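Local atomic coordinates of nuclear import protein MOG1 (PDB entry 1JHS), a protein that takes part in nuclear protein import and poly(A)+ mRNA export through the Ran-GTPase system, interacting with the yeast GTPase GSP1. Residues V59-T64 and F136-V141; S68-A73 and L130-Q135; E7-A12 and T33-V38. The protein carries 1 engineered substitution. All coordinates share one frame; numbering follows the deposited sequence.

Contact 1: residues V59-T64 and F136-V141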
ATOM      1  N   VAL A  59      -1.840  -6.321  -2.872  1.00  9.85           N
ATOM      2  CA  VAL A  59      -1.071  -7.138  -1.938  1.00 10.10           C
ATOM      3  C   VAL A  59      -0.275  -7.986  -2.903  1.00 10.87           C
ATOM      4  O   VAL A  59      -0.843  -8.550  -3.850  1.00 10.55           O
ATOM      5  CB  VAL A  59      -1.985  -8.047  -1.078  1.00 10.34           C
ATOM      6  CG1 VAL A  59      -1.135  -8.932  -0.187  1.00 10.67           C
ATOM      7  CG2 VAL A  59      -2.917  -7.198  -0.226  1.00 10.42           C
ATOM      8  N   ASP A  60       1.030  -8.083  -2.694  1.00 11.52           N
ATOM      9  CA  ASP A  60       1.852  -8.846  -3.622  1.00 12.39           C
ATOM     10  C   ASP A  60       2.800  -9.774  -2.870  1.00 12.62           C
ATOM     11  O   ASP A  60       3.508  -9.338  -1.966  1.00 12.43           O
ATOM     12  CB  ASP A  60       2.663  -7.891  -4.478  1.00 13.03           C
ATOM     13  CG  ASP A  60       2.998  -8.469  -5.845  1.00 13.92           C
ATOM     14  OD1 ASP A  60       2.870  -9.706  -6.028  1.00 13.97           O
ATOM     15  OD2 ASP A  60       3.384  -7.676  -6.735  1.00 14.20           O
ATOM     16  N   LEU A  61       2.806 -11.048  -3.254  1.00 13.04           N
ATOM     17  CA  LEU A  61       3.676 -12.040  -2.609  1.00 13.60           C
ATOM     18  C   LEU A  61       4.947 -12.095  -3.435  1.00 13.94           C
ATOM     19  O   LEU A  61       4.945 -12.611  -4.563  1.00 13.79           O
ATOM     20  CB  LEU A  61       2.990 -13.401  -2.600  1.00 13.53           C
ATOM     21  CG  LEU A  61       1.614 -13.426  -1.921  1.00 13.46           C
ATOM     22  CD1 LEU A  61       1.046 -14.853  -1.974  1.00 13.53           C
ATOM     23  CD2 LEU A  61       1.733 -12.975  -0.457  1.00 13.30           C
ATOM     24  N   LEU A  62       6.031 -11.554  -2.882  1.00 14.24           N
ATOM     25  CA  LEU A  62       7.292 -11.491  -3.598  1.00 14.92           C
ATOM     26  C   LEU A  62       8.388 -12.336  -2.953  1.00 15.59           C
ATOM     27  O   LEU A  62       8.290 -12.730  -1.804  1.00 15.31           O
ATOM     28  CB  LEU A  62       7.746 -10.026  -3.669  1.00 14.78           C
ATOM     29  CG  LEU A  62       6.757  -9.031  -4.319  1.00 14.73           C
ATOM     30  CD1 LEU A  62       7.326  -7.603  -4.256  1.00 15.63           C
ATOM     31  CD2 LEU A  62       6.528  -9.439  -5.771  1.00 15.33           C
ATOM     32  N   GLU A  63       9.441 -12.617  -3.699  1.00 16.90           N
ATOM     33  CA  GLU A  63      10.544 -13.388  -3.128  1.00 18.13           C
ATOM     34  C   GLU A  63      11.254 -12.483  -2.128  1.00 18.19           C
ATOM     35  O   GLU A  63      11.280 -11.260  -2.296  1.00 17.99           O
ATOM     36  CB  GLU A  63      11.542 -13.756  -4.205  1.00 19.43           C
ATOM     37  CG  GLU A  63      10.997 -14.563  -5.328  1.00 22.14           C
ATOM     38  CD  GLU A  63      12.076 -14.762  -6.375  1.00 23.53           C
ATOM     39  OE1 GLU A  63      13.266 -14.795  -5.954  1.00 24.37           O
ATOM     40  OE2 GLU A  63      11.751 -14.877  -7.589  1.00 24.63           O
ATOM     41  N   THR A  64      11.834 -13.074  -1.090  1.00 18.59           N
ATOM     42  CA  THR A  64      12.553 -12.289  -0.098  1.00 19.18           C
ATOM     43  C   THR A  64      13.758 -11.591  -0.736  1.00 19.47           C
ATOM     44  O   THR A  64      14.496 -12.206  -1.493  1.00 19.03           O
ATOM     45  CB  THR A  64      13.109 -13.176   1.046  1.00 19.44           C
ATOM     46  OG1 THR A  64      12.033 -13.872   1.691  1.00 20.35           O
ATOM     47  CG2 THR A  64      13.834 -12.310   2.085  1.00 19.31           C
ATOM     48  N   PHE A 136       9.010 -18.658   4.831  1.00 14.98           N
ATOM     49  CA  PHE A 136       8.586 -19.077   3.497  1.00 15.16           C
ATOM     50  C   PHE A 136       9.288 -18.313   2.378  1.00 15.45           C
ATOM     51  O   PHE A 136       8.821 -18.320   1.238  1.00 15.39           O
ATOM     52  CB  PHE A 136       7.076 -18.901   3.346  1.00 15.26           C
ATOM     53  CG  PHE A 136       6.285 -19.581   4.424  1.00 15.24           C
ATOM     54  CD1 PHE A 136       5.544 -18.838   5.321  1.00 15.17           C
ATOM     55  CD2 PHE A 136       6.322 -20.968   4.564  1.00 15.09           C
ATOM     56  CE1 PHE A 136       4.845 -19.451   6.360  1.00 15.70           C
ATOM     57  CE2 PHE A 136       5.620 -21.600   5.607  1.00 15.18           C
ATOM     58  CZ  PHE A 136       4.885 -20.840   6.503  1.00 15.09           C
ATOM     59  N   ASP A 137      10.384 -17.650   2.722  1.00 15.55           N
ATOM     60  CA  ASP A 137      11.178 -16.888   1.768  1.00 16.14           C
ATOM     61  C   ASP A 137      10.267 -15.980   0.948  1.00 15.35           C
ATOM     62  O   ASP A 137      10.397 -15.883  -0.273  1.00 15.17           O
ATOM     63  CB  ASP A 137      11.891 -17.835   0.824  1.00 18.30           C
ATOM     64  CG  ASP A 137      13.314 -17.469   0.645  1.00 20.12           C
ATOM     65  OD1 ASP A 137      14.117 -17.657   1.614  1.00 21.14           O
ATOM     66  OD2 ASP A 137      13.622 -16.959  -0.456  1.00 21.90           O
ATOM     67  N   THR A 138       9.325 -15.347   1.631  1.00 14.37           N
ATOM     68  CA  THR A 138       8.402 -14.458   0.950  1.00 13.15           C
ATOM     69  C   THR A 138       8.359 -13.102   1.636  1.00 12.51           C
ATOM     70  O   THR A 138       8.266 -13.035   2.855  1.00 11.89           O
ATOM     71  CB  THR A 138       6.988 -15.061   0.943  1.00 13.36           C
ATOM     72  OG1 THR A 138       7.003 -16.295   0.210  1.00 13.85           O
ATOM     73  CG2 THR A 138       5.995 -14.101   0.317  1.00 12.94           C
ATOM     74  N   ASP A 139       8.452 -12.034   0.844  1.00 11.52           N
ATOM     75  CA  ASP A 139       8.337 -10.664   1.354  1.00 10.87           C
ATOM     76  C   ASP A 139       6.961 -10.203   0.837  1.00 10.11           C
ATOM     77  O   ASP A 139       6.756 -10.108  -0.382  1.00  9.67           O
ATOM     78  CB  ASP A 139       9.422  -9.739   0.764  1.00 11.26           C
ATOM     79  CG  ASP A 139      10.649  -9.619   1.666  1.00 12.02           C
ATOM     80  OD1 ASP A 139      10.565 -10.082   2.840  1.00 11.76           O
ATOM     81  OD2 ASP A 139      11.684  -9.048   1.214  1.00 12.10           O
ATOM     82  N   VAL A 140       6.011 -10.001   1.754  1.00  9.46           N
ATOM     83  CA  VAL A 140       4.675  -9.528   1.354  1.00  8.64           C
ATOM     84  C   VAL A 140       4.722  -8.001   1.260  1.00  8.66           C
ATOM     85  O   VAL A 140       5.074  -7.341   2.241  1.00  8.48           O
ATOM     86  CB  VAL A 140       3.621  -9.887   2.388  1.00  8.88           C
ATOM     87  CG1 VAL A 140       2.228  -9.394   1.910  1.00  7.77           C
ATOM     88  CG2 VAL A 140       3.627 -11.404   2.621  1.00  8.43           C
ATOM     89  N   VAL A 141       4.351  -7.441   0.102  1.00  8.14           N
ATOM     90  CA  VAL A 141       4.352  -5.982  -0.056  1.00  7.98           C
ATOM     91  C   VAL A 141       2.910  -5.509  -0.297  1.00  8.38           C
ATOM     92  O   VAL A 141       2.244  -5.956  -1.220  1.00  8.07           O
ATOM     93  CB  VAL A 141       5.282  -5.515  -1.215  1.00  8.23           C
ATOM     94  CG1 VAL A 141       5.237  -3.981  -1.368  1.00  8.05           C
ATOM     95  CG2 VAL A 141       6.734  -5.947  -0.921  1.00  8.08           C
TER
HETATM   96  O   HOH W   1      11.168 -12.644   3.835  1.00 19.73           O
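Asp139 OD1 takes a bond from water 1 at 2.8 Å, and the same water lies 2.6 Å from Thr64 OG1, bridging the two segments at the end of their pairing. Arg132 NE grips OD1 as well in a salt bridge, while His77 NE2 and Val65 N both reach OD2. With so many donors the carboxylate is held firmly and is likely to stay ionised. It lies against the backbone of Thr64, OD2 3.6 Å from Thr64 CA, and the two side chains cross at about a right angle. In the aspartate's backbone the bond from Asp139 N to Leu62 O is short, 2.7 Å. Leu62 N answers it by donating to Asp139 O, and one further hydrogen-bonded pair, Asp60 with Val141, continues strands 59-63 and 138-141 as antiparallel neighbours in the seven-stranded sheet. Where strand 138-147 begins, Asp137 and Thr138 both face Leu133, a G1 beta bulge, with phi of Asp137 positive at 49°. There Thr64 N donates to Asp137 O over a long 3.3 Å, from above the carbonyl plane. The sheet's sides differ. On one, Leu62 CD1 meets Val141 CG2 at 3.8 Å, and helix 70-83 covers both through His77. On the other, Leu61 and Val140 run alongside in the same direction: with Val140 CG1 anti to the backbone N (chi1 -179°), CG2 touches Leu61 CD2 at 3.9 Å, and CG1 turns to Val59 CG1.

Contact 2: residues S68-A73 and L130-Q135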
ATOM      1  N   SER A  68      19.177  -7.962   5.084  1.00 22.97           N
ATOM      2  CA  SER A  68      18.819  -8.349   6.460  1.00 22.34           C
ATOM      3  C   SER A  68      18.023  -7.333   7.261  1.00 21.38           C
ATOM      4  O   SER A  68      17.107  -7.699   8.017  1.00 21.76           O
ATOM      5  CB  SER A  68      20.079  -8.669   7.269  1.00 22.52           C
ATOM      6  OG  SER A  68      20.662  -9.875   6.824  1.00 24.08           O
ATOM      7  N   ASP A  69      18.408  -6.067   7.137  1.00 20.19           N
ATOM      8  CA  ASP A  69      17.766  -4.993   7.867  1.00 18.72           C
ATOM      9  C   ASP A  69      16.351  -4.767   7.341  1.00 17.71           C
ATOM     10  O   ASP A  69      16.140  -4.613   6.131  1.00 16.86           O
ATOM     11  CB  ASP A  69      18.585  -3.711   7.737  1.00 19.23           C
ATOM     12  CG  ASP A  69      17.978  -2.560   8.502  1.00 19.98           C
ATOM     13  OD1 ASP A  69      17.527  -1.601   7.848  1.00 20.14           O
ATOM     14  OD2 ASP A  69      17.938  -2.610   9.759  1.00 19.97           O
ATOM     15  N   LEU A  70      15.394  -4.744   8.261  1.00 16.16           N
ATOM     16  CA  LEU A  70      14.001  -4.564   7.894  1.00 15.11           C
ATOM     17  C   LEU A  70      13.748  -3.298   7.072  1.00 14.70           C
ATOM     18  O   LEU A  70      13.154  -3.374   5.997  1.00 14.21           O
ATOM     19  CB  LEU A  70      13.124  -4.550   9.162  1.00 14.47           C
ATOM     20  CG  LEU A  70      11.638  -4.220   8.980  1.00 13.89           C
ATOM     21  CD1 LEU A  70      10.939  -5.310   8.137  1.00 13.24           C
ATOM     22  CD2 LEU A  70      10.993  -4.114  10.355  1.00 13.42           C
ATOM     23  N   LYS A  71      14.173  -2.138   7.580  1.00 14.29           N
ATOM     24  CA  LYS A  71      13.952  -0.880   6.854  1.00 14.55           C
ATOM     25  C   LYS A  71      14.633  -0.877   5.477  1.00 14.25           C
ATOM     26  O   LYS A  71      14.101  -0.345   4.503  1.00 14.16           O
ATOM     27  CB  LYS A  71      14.452   0.322   7.672  1.00 15.00           C
ATOM     28  CG  LYS A  71      14.385   1.630   6.882  1.00 15.75           C
ATOM     29  CD  LYS A  71      14.501   2.857   7.743  1.00 16.56           C
ATOM     30  CE  LYS A  71      14.356   4.128   6.908  1.00 17.17           C
ATOM     31  NZ  LYS A  71      14.585   5.339   7.767  1.00 18.05           N
ATOM     32  N   GLU A  72      15.830  -1.448   5.397  1.00 14.01           N
ATOM     33  CA  GLU A  72      16.533  -1.514   4.126  1.00 13.79           C
ATOM     34  C   GLU A  72      15.764  -2.379   3.128  1.00 13.02           C
ATOM     35  O   GLU A  72      15.679  -2.039   1.941  1.00 12.92           O
ATOM     36  CB  GLU A  72      17.950  -2.069   4.326  1.00 14.82           C
ATOM     37  CG  GLU A  72      18.997  -1.002   4.490  1.00 17.50           C
ATOM     38  CD  GLU A  72      20.373  -1.591   4.804  1.00 19.05           C
ATOM     39  OE1 GLU A  72      20.716  -2.671   4.259  1.00 19.73           O
ATOM     40  OE2 GLU A  72      21.105  -0.958   5.602  1.00 20.92           O
ATOM     41  N   ALA A  73      15.190  -3.484   3.603  1.00 12.39           N
ATOM     42  CA  ALA A  73      14.402  -4.358   2.728  1.00 11.66           C
ATOM     43  C   ALA A  73      13.167  -3.579   2.238  1.00 11.16           C
ATOM     44  O   ALA A  73      12.766  -3.673   1.075  1.00 11.01           O
ATOM     45  CB  ALA A  73      13.964  -5.617   3.484  1.00 11.28           C
ATOM     46  N   LEU A 130       5.667  -3.694   4.401  1.00  8.16           N
ATOM     47  CA  LEU A 130       6.428  -4.908   4.138  1.00  8.29           C
ATOM     48  C   LEU A 130       6.167  -5.837   5.309  1.00  8.34           C
ATOM     49  O   LEU A 130       6.236  -5.405   6.457  1.00  8.10           O
ATOM     50  CB  LEU A 130       7.923  -4.599   4.077  1.00  8.31           C
ATOM     51  CG  LEU A 130       8.848  -5.826   4.107  1.00  8.29           C
ATOM     52  CD1 LEU A 130       8.579  -6.779   2.891  1.00  8.28           C
ATOM     53  CD2 LEU A 130      10.304  -5.323   4.089  1.00  8.01           C
ATOM     54  N   ILE A 131       5.834  -7.092   5.015  1.00  8.63           N
ATOM     55  CA  ILE A 131       5.618  -8.114   6.036  1.00  8.58           C
ATOM     56  C   ILE A 131       6.541  -9.244   5.576  1.00  8.82           C
ATOM     57  O   ILE A 131       6.288  -9.872   4.549  1.00  8.62           O
ATOM     58  CB  ILE A 131       4.158  -8.621   6.048  1.00  8.68           C
ATOM     59  CG1 ILE A 131       3.223  -7.476   6.455  1.00  8.39           C
ATOM     60  CG2 ILE A 131       4.027  -9.762   7.054  1.00  9.52           C
ATOM     61  CD1 ILE A 131       1.712  -7.751   6.265  1.00  7.64           C
ATOM     62  N   ARG A 132       7.607  -9.489   6.327  1.00  8.94           N
ATOM     63  CA  ARG A 132       8.562 -10.526   5.937  1.00  9.58           C
ATOM     64  C   ARG A 132       8.173 -11.906   6.457  1.00  9.99           C
ATOM     65  O   ARG A 132       8.148 -12.120   7.671  1.00 10.10           O
ATOM     66  CB  ARG A 132       9.953 -10.147   6.463  1.00  9.77           C
ATOM     67  CG  ARG A 132      10.319  -8.654   6.240  1.00  9.58           C
ATOM     68  CD  ARG A 132      11.837  -8.456   6.192  1.00  9.62           C
ATOM     69  NE  ARG A 132      12.372  -8.903   4.907  1.00 10.18           N
ATOM     70  CZ  ARG A 132      13.672  -8.969   4.611  1.00 10.47           C
ATOM     71  NH1 ARG A 132      14.587  -8.630   5.514  1.00 10.28           N
ATOM     72  NH2 ARG A 132      14.052  -9.325   3.385  1.00 10.85           N
ATOM     73  N   LEU A 133       7.843 -12.825   5.551  1.00 10.26           N
ATOM     74  CA  LEU A 133       7.520 -14.197   5.940  1.00 10.94           C
ATOM     75  C   LEU A 133       8.792 -15.012   5.668  1.00 11.81           C
ATOM     76  O   LEU A 133       8.873 -15.804   4.720  1.00 11.92           O
ATOM     77  CB  LEU A 133       6.352 -14.725   5.119  1.00 11.08           C
ATOM     78  CG  LEU A 133       5.053 -13.926   5.317  1.00 10.96           C
ATOM     79  CD1 LEU A 133       3.949 -14.585   4.484  1.00 11.22           C
ATOM     80  CD2 LEU A 133       4.648 -13.907   6.805  1.00 11.34           C
ATOM     81  N   THR A 134       9.793 -14.758   6.512  1.00 12.05           N
ATOM     82  CA  THR A 134      11.113 -15.369   6.425  1.00 13.03           C
ATOM     83  C   THR A 134      11.075 -16.892   6.305  1.00 13.56           C
ATOM     84  O   THR A 134      11.829 -17.482   5.520  1.00 14.15           O
ATOM     85  CB  THR A 134      11.934 -14.934   7.648  1.00 12.70           C
ATOM     86  OG1 THR A 134      11.881 -13.497   7.741  1.00 13.44           O
ATOM     87  CG2 THR A 134      13.364 -15.387   7.524  1.00 12.54           C
ATOM     88  N   GLN A 135      10.156 -17.490   7.040  1.00 14.27           N
ATOM     89  CA  GLN A 135       9.934 -18.939   7.075  1.00 15.01           C
ATOM     90  C   GLN A 135       9.560 -19.507   5.696  1.00 14.96           C
ATOM     91  O   GLN A 135       9.755 -20.697   5.428  1.00 14.60           O
ATOM     92  CB  GLN A 135       8.794 -19.223   8.064  1.00 15.85           C
ATOM     93  CG  GLN A 135       8.463 -20.670   8.240  1.00 17.97           C
ATOM     94  CD  GLN A 135       7.411 -20.941   9.317  1.00 18.75           C
ATOM     95  OE1 GLN A 135       7.257 -22.091   9.761  1.00 19.72           O
ATOM     96  NE2 GLN A 135       6.669 -19.905   9.723  1.00 19.11           N
TER
HETATM   97  O   HOH W   2      14.411  -7.747   8.280  1.00 15.76           O
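Ala73 CB sits squarely over the centre of the Arg132 guanidinium, 3.5 Å from CZ, and so covers one face of the flat group with a methyl. The remaining nonpolar contacts run alongside this one. Leu70 CD1 rests 3.8 Å from Arg132 CD, the two side chains lying antiparallel, each passing alongside the other, and Leu130 CD2 comes within 3.7 Å of Ala73 CB. The arginine chain bends at chi3 (76°), which swings the guanidinium off the line of its methylenes and under that methyl.

The polar links lie at the guanidinium edge. Water 2, in its plane, accepts from Arg132 NH1 at 2.9 Å and donates to Ser68 O at 2.7 Å, joining the strand to the loop ahead of the helix. NH1 also donates to Lys67 O. Within the helical segment, Asp69 is the N-cap: its OD1 accepts from Glu72 N at 3.0 Å, satisfying an amide of the first turn.

The first turn of helix 70-83 thus packs on strand 124-133, and Leu130 carries the contact further along the helix to Trp74 and His77. Leu70 and Lys71 also touch Phe104 of the adjoining strand 103-113.

Contact 3: residues E7-A12 and T33-V38. Engineered in segment 33-38: Ala35 (natural residue Glu).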
ATOM      1  N   GLU A   7     -10.842 -12.522   2.568  1.00 18.27           N
ATOM      2  CA  GLU A   7     -10.025 -13.696   2.322  1.00 18.50           C
ATOM      3  C   GLU A   7      -9.236 -13.471   1.047  1.00 17.93           C
ATOM      4  O   GLU A   7      -9.799 -13.073   0.024  1.00 17.63           O
ATOM      5  CB  GLU A   7     -10.887 -14.938   2.136  1.00 19.72           C
ATOM      6  CG  GLU A   7     -11.456 -15.476   3.419  1.00 21.21           C
ATOM      7  CD  GLU A   7     -12.067 -16.854   3.230  1.00 22.39           C
ATOM      8  OE1 GLU A   7     -12.128 -17.359   2.075  1.00 23.08           O
ATOM      9  OE2 GLU A   7     -12.479 -17.437   4.239  1.00 23.15           O
ATOM     10  N   LEU A   8      -7.931 -13.715   1.109  1.00 17.35           N
ATOM     11  CA  LEU A   8      -7.093 -13.541  -0.061  1.00 16.74           C
ATOM     12  C   LEU A   8      -6.535 -14.888  -0.509  1.00 16.46           C
ATOM     13  O   LEU A   8      -6.448 -15.825   0.277  1.00 16.25           O
ATOM     14  CB  LEU A   8      -5.907 -12.620   0.253  1.00 16.27           C
ATOM     15  CG  LEU A   8      -6.167 -11.252   0.878  1.00 16.75           C
ATOM     16  CD1 LEU A   8      -4.848 -10.480   0.860  1.00 16.72           C
ATOM     17  CD2 LEU A   8      -7.215 -10.488   0.101  1.00 16.55           C
ATOM     18  N   TYR A   9      -6.140 -14.960  -1.775  1.00 16.29           N
ATOM     19  CA  TYR A   9      -5.536 -16.172  -2.310  1.00 16.43           C
ATOM     20  C   TYR A   9      -6.322 -17.450  -1.969  1.00 17.15           C
ATOM     21  O   TYR A   9      -5.784 -18.408  -1.382  1.00 17.04           O
ATOM     22  CB  TYR A   9      -4.096 -16.276  -1.791  1.00 15.35           C
ATOM     23  CG  TYR A   9      -3.269 -15.030  -2.057  1.00 13.98           C
ATOM     24  CD1 TYR A   9      -2.984 -14.118  -1.034  1.00 13.64           C
ATOM     25  CD2 TYR A   9      -2.810 -14.731  -3.347  1.00 13.92           C
ATOM     26  CE1 TYR A   9      -2.270 -12.946  -1.286  1.00 13.16           C
ATOM     27  CE2 TYR A   9      -2.093 -13.570  -3.609  1.00 13.60           C
ATOM     28  CZ  TYR A   9      -1.821 -12.671  -2.574  1.00 13.31           C
ATOM     29  OH  TYR A   9      -1.102 -11.515  -2.845  1.00 12.56           O
ATOM     30  N   GLY A  10      -7.596 -17.461  -2.335  1.00 17.37           N
ATOM     31  CA  GLY A  10      -8.409 -18.637  -2.068  1.00 17.93           C
ATOM     32  C   GLY A  10      -8.730 -18.903  -0.611  1.00 18.14           C
ATOM     33  O   GLY A  10      -9.334 -19.933  -0.290  1.00 18.69           O
ATOM     34  N   GLY A  11      -8.339 -17.993   0.278  1.00 17.74           N
ATOM     35  CA  GLY A  11      -8.612 -18.176   1.693  1.00 16.72           C
ATOM     36  C   GLY A  11      -7.379 -18.534   2.499  1.00 16.19           C
ATOM     37  O   GLY A  11      -7.468 -18.796   3.698  1.00 16.18           O
ATOM     38  N   ALA A  12      -6.221 -18.540   1.851  1.00 15.52           N
ATOM     39  CA  ALA A  12      -4.978 -18.873   2.534  1.00 14.77           C
ATOM     40  C   ALA A  12      -4.501 -17.722   3.432  1.00 14.20           C
ATOM     41  O   ALA A  12      -3.731 -17.931   4.364  1.00 14.24           O
ATOM     42  CB  ALA A  12      -3.904 -19.196   1.510  1.00 15.11           C
ATOM     43  N   THR A  33       0.448 -13.653  -8.151  1.00 17.37           N
ATOM     44  CA  THR A  33       0.989 -13.326  -6.830  1.00 16.37           C
ATOM     45  C   THR A  33       0.245 -12.175  -6.143  1.00 15.25           C
ATOM     46  O   THR A  33       0.577 -11.805  -5.011  1.00 14.49           O
ATOM     47  CB  THR A  33       2.475 -12.917  -6.948  1.00 16.26           C
ATOM     48  OG1 THR A  33       2.582 -11.814  -7.863  1.00 16.91           O
ATOM     49  CG2 THR A  33       3.328 -14.093  -7.467  1.00 16.33           C
ATOM     50  N   GLN A  34      -0.776 -11.638  -6.807  1.00 14.31           N
ATOM     51  CA  GLN A  34      -1.495 -10.471  -6.265  1.00 13.87           C
ATOM     52  C   GLN A  34      -2.947 -10.571  -5.872  1.00 13.05           C
ATOM     53  O   GLN A  34      -3.706 -11.408  -6.391  1.00 12.08           O
ATOM     54  CB  GLN A  34      -1.428  -9.306  -7.268  1.00 14.47           C
ATOM     55  CG  GLN A  34      -0.044  -8.775  -7.567  1.00 15.94           C
ATOM     56  CD  GLN A  34      -0.060  -7.590  -8.531  1.00 16.43           C
ATOM     57  OE1 GLN A  34      -1.095  -7.261  -9.124  1.00 16.57           O
ATOM     58  NE2 GLN A  34       1.095  -6.951  -8.697  1.00 16.68           N
ATOM     59  N   ALA A  35      -3.324  -9.691  -4.939  1.00 12.38           N
ATOM     60  CA  ALA A  35      -4.707  -9.514  -4.529  1.00 11.81           C
ATOM     61  C   ALA A  35      -4.896  -7.997  -4.822  1.00 11.52           C
ATOM     62  O   ALA A  35      -4.039  -7.188  -4.463  1.00 11.66           O
ATOM     63  CB  ALA A  35      -4.884  -9.828  -3.036  1.00 12.32           C
ATOM     64  N   VAL A  36      -5.965  -7.627  -5.520  1.00 10.80           N
ATOM     65  CA  VAL A  36      -6.196  -6.223  -5.906  1.00 10.46           C
ATOM     66  C   VAL A  36      -7.594  -5.765  -5.521  1.00 10.07           C
ATOM     67  O   VAL A  36      -8.581  -6.410  -5.899  1.00  9.82           O
ATOM     68  CB  VAL A  36      -6.058  -6.057  -7.451  1.00 10.38           C
ATOM     69  CG1 VAL A  36      -6.295  -4.601  -7.865  1.00 10.30           C
ATOM     70  CG2 VAL A  36      -4.652  -6.554  -7.901  1.00 10.27           C
ATOM     71  N   TYR A  37      -7.679  -4.657  -4.783  1.00  9.51           N
ATOM     72  CA  TYR A  37      -8.981  -4.095  -4.393  1.00 10.14           C
ATOM     73  C   TYR A  37      -9.047  -2.648  -4.865  1.00  9.86           C
ATOM     74  O   TYR A  37      -8.039  -1.925  -4.778  1.00  9.30           O
ATOM     75  CB  TYR A  37      -9.150  -4.115  -2.868  1.00 10.85           C
ATOM     76  CG  TYR A  37      -9.447  -5.487  -2.341  1.00 11.79           C
ATOM     77  CD1 TYR A  37      -8.434  -6.432  -2.208  1.00 12.33           C
ATOM     78  CD2 TYR A  37     -10.766  -5.880  -2.080  1.00 12.35           C
ATOM     79  CE1 TYR A  37      -8.721  -7.748  -1.839  1.00 13.20           C
ATOM     80  CE2 TYR A  37     -11.068  -7.200  -1.711  1.00 13.15           C
ATOM     81  CZ  TYR A  37     -10.031  -8.120  -1.599  1.00 13.48           C
ATOM     82  OH  TYR A  37     -10.298  -9.428  -1.257  1.00 14.85           O
ATOM     83  N   VAL A  38     -10.194  -2.221  -5.385  1.00  9.84           N
ATOM     84  CA  VAL A  38     -10.319  -0.810  -5.803  1.00  9.94           C
ATOM     85  C   VAL A  38     -11.538  -0.170  -5.147  1.00  9.98           C
ATOM     86  O   VAL A  38     -12.566  -0.837  -4.897  1.00  9.27           O
ATOM     87  CB  VAL A  38     -10.469  -0.608  -7.342  1.00 10.13           C
ATOM     88  CG1 VAL A  38      -9.181  -1.010  -8.069  1.00 10.07           C
ATOM     89  CG2 VAL A  38     -11.689  -1.381  -7.861  1.00 10.22           C
TER
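Tyr9 OH donates to Thr33 O at 2.8 Å, approaching from above the carbonyl plane, while that oxygen lies at the edge of the tyrosine ring. This is the firm end of the contact. The hydroxyl is also near Val59 O, a weak bond, so it sits between the residue leading into strand 34-39 and strand 56-63. Beside it Leu8 is wedged tightly: CD1 lies 4.0 Å from Ala35 CB, and CD2 meets the Tyr37 ring at its edge, 3.7 Å from CE1. Leu8 CG stands anti to the carbonyl carbon (chi1 -53°), which carries both methyls across to the second strand. Ala35 is an engineered replacement of the natural glutamate, so the side chain ends at CB. A phenylalanine in place of Tyr9 would probably leave Thr33 O without this donor and the ring freer to shift.

The other side is looser. The CB of Glu7 is directed away from strand 34-39 and the residue is exposed; Gly10 and Gly11 turn the chain, with Gly11 N bonded to Leu8 O at 2.9 Å. The turn links strands 4-8 and 13-17 as a beta hairpin, packed by side chains against strand 34-39 of the larger antiparallel sheet.

From the N terminus, contact 3 comes first: it closes a loop of 20 residues that holds strands 13-17 and 21-23, and sets the small three-stranded sheet against strand 34-39. Contact 1 opens later in the chain and spans 71 residues, pairing strands 56-63 and 138-147. Contact 2 lies wholly within that span, bringing the start of helix 70-83 back onto strand 124-133. Contacts 1 and 2 touch directly, since strands 124-133 and 138-147 are neighbours. Contacts 1 and 3 meet where Asp60 bonds Thr33. Contacts 2 and 3 stay apart, centres about 21 Å from each other, yet both reach the seven-stranded sheet.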